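Local atomic coordinates of dopamine N-acetyltransferase-like Protein (Tribolium castaneum, PDB entry 6V3T), a protein that probably transfers acyl groups from acetyl-CoA and longer-chain acyl-CoAs to the amine of serotonin and related arylalkylamines. Residues 180-185 / 203-208. Sequence-based numbering, arbitrary orientation.
Sequences KCVTYG and DYYKVM
K180 gives its carbonyl O to the amide N of V207, 3.1 Å away, and strand 180-183 runs on antiparallel to strand 204-208. C181, in a non-hydrogen-bonded pair with K206, turns SG anti to its backbone N (chi1 -166°); the compact, polarisable sulfur thus lies obliquely 3.4 Å from CD2 of Y204 and also meets CG of K206. V182 pairs with Y205 through two backbone bonds, the straighter running 2.8 Å from Y205 N to V182 O. On the face shared by V182 and Y205, the branched valine, well suited to a strand, sets CG1 3.4 Å from Y205 CD2, while helix 94-108 packs against the Y205 ring. T183 serves both ways: its methyl CG2 packs near D203 O while OG1 hydrogen-bonds D186 OD2. Y184 then swings its ring across the backbone of 204-205: Y205 N lies over one face of it, and the hydroxyl, hydrogen-bonded to T163 O, touches Y205 CB at 3.2 Å. With an alanine here, T163 O is likely to lose this donor and Y205 CB its aromatic cover. T163 itself binds acetyl-CoA, so this edge hairpin, whose long connection joins the last two strands of the GNAT acetyltransferase fold, lies beside the cofactor site.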
# COMPACT_ATOMS: atom_id res chain seq x y z
N LYS A 180 6.00 -13.56 -3.38
CA LYS A 180 7.42 -13.45 -2.96
C LYS A 180 7.49 -13.04 -1.49
O LYS A 180 6.73 -12.17 -1.07
CB LYS A 180 8.19 -12.46 -3.84
CG LYS A 180 9.62 -12.23 -3.39
CD LYS A 180 10.59 -11.93 -4.49
CE LYS A 180 11.17 -13.15 -5.16
NZ LYS A 180 12.49 -13.53 -4.62
N CYS A 181 8.40 -13.65 -0.76
CA CYS A 181 8.72 -13.29 0.64
C CYS A 181 10.18 -12.85 0.71
O CYS A 181 11.05 -13.61 0.20
CB CYS A 181 8.45 -14.46 1.57
SG CYS A 181 8.42 -13.96 3.31
N VAL A 182 10.43 -11.67 1.27
CA VAL A 182 11.78 -11.04 1.34
C VAL A 182 11.98 -10.43 2.72
O VAL A 182 11.12 -9.62 3.16
CB VAL A 182 11.98 -9.98 0.23
CG1 VAL A 182 10.83 -8.98 0.16
CG2 VAL A 182 13.30 -9.25 0.39
N THR A 183 13.10 -10.78 3.35
CA THR A 183 13.55 -10.33 4.69
C THR A 183 14.22 -8.96 4.57
O THR A 183 15.17 -8.85 3.79
CB THR A 183 14.51 -11.36 5.29
OG1 THR A 183 14.55 -12.48 4.40
CG2 THR A 183 14.09 -11.78 6.68
N TYR A 184 13.74 -7.96 5.32
CA TYR A 184 14.28 -6.58 5.35
C TYR A 184 15.76 -6.56 5.74
O TYR A 184 16.51 -5.68 5.26
CB TYR A 184 13.49 -5.72 6.34
CG TYR A 184 12.05 -5.48 5.98
CD1 TYR A 184 11.71 -4.75 4.85
CD2 TYR A 184 11.03 -5.93 6.78
CE1 TYR A 184 10.39 -4.50 4.52
CE2 TYR A 184 9.70 -5.68 6.47
CZ TYR A 184 9.38 -4.96 5.34
OH TYR A 184 8.07 -4.72 5.03
N GLY A 185 16.17 -7.49 6.60
CA GLY A 185 17.55 -7.61 7.09
C GLY A 185 18.55 -7.84 5.98
O GLY A 185 19.66 -7.30 6.08
N ASP A 203 9.50 -8.37 10.25
CA ASP A 203 10.86 -8.88 9.92
C ASP A 203 10.96 -9.16 8.42
O ASP A 203 12.08 -9.50 7.97
CB ASP A 203 11.20 -10.17 10.69
CG ASP A 203 11.09 -10.07 12.20
OD1 ASP A 203 11.24 -8.94 12.74
OD2 ASP A 203 10.87 -11.13 12.84
N TYR A 204 9.86 -9.05 7.66
CA TYR A 204 9.83 -9.36 6.21
C TYR A 204 8.60 -8.75 5.51
O TYR A 204 7.57 -8.49 6.16
CB TYR A 204 9.91 -10.87 5.99
CG TYR A 204 8.94 -11.67 6.81
CD1 TYR A 204 9.10 -11.87 8.15
CD2 TYR A 204 7.83 -12.24 6.23
CE1 TYR A 204 8.20 -12.60 8.91
CE2 TYR A 204 6.93 -13.00 6.96
CZ TYR A 204 7.11 -13.18 8.31
OH TYR A 204 6.21 -13.91 9.02
N TYR A 205 8.75 -8.55 4.20
CA TYR A 205 7.75 -7.96 3.27
C TYR A 205 7.28 -9.06 2.32
O TYR A 205 8.13 -9.78 1.72
CB TYR A 205 8.37 -6.75 2.54
CG TYR A 205 7.85 -6.42 1.16
CD1 TYR A 205 6.52 -6.13 0.92
CD2 TYR A 205 8.73 -6.28 0.10
CE1 TYR A 205 6.06 -5.78 -0.35
CE2 TYR A 205 8.30 -5.93 -1.17
CZ TYR A 205 6.96 -5.68 -1.40
OH TYR A 205 6.55 -5.33 -2.66
N LYS A 206 5.97 -9.22 2.23
CA LYS A 206 5.33 -10.20 1.32
C LYS A 206 4.54 -9.44 0.28
O LYS A 206 3.78 -8.53 0.67
CB LYS A 206 4.36 -11.10 2.07
CG LYS A 206 4.98 -12.26 2.83
CD LYS A 206 3.98 -12.90 3.74
CE LYS A 206 4.40 -14.24 4.27
NZ LYS A 206 3.27 -14.87 4.97
N VAL A 207 4.74 -9.79 -0.99
CA VAL A 207 3.75 -9.55 -2.07
C VAL A 207 2.74 -10.70 -2.00
O VAL A 207 3.17 -11.86 -1.95
CB VAL A 207 4.42 -9.42 -3.45
CG1 VAL A 207 3.40 -9.36 -4.58
CG2 VAL A 207 5.31 -8.19 -3.50
N MET A 208 1.46 -10.35 -1.91
CA MET A 208 0.35 -11.30 -1.67
C MET A 208 -0.75 -11.02 -2.68
O MET A 208 -0.87 -9.89 -3.15
CB MET A 208 -0.20 -11.18 -0.24
CG MET A 208 0.89 -11.31 0.81
SD MET A 208 0.29 -11.35 2.52
CE MET A 208 -0.24 -13.07 2.63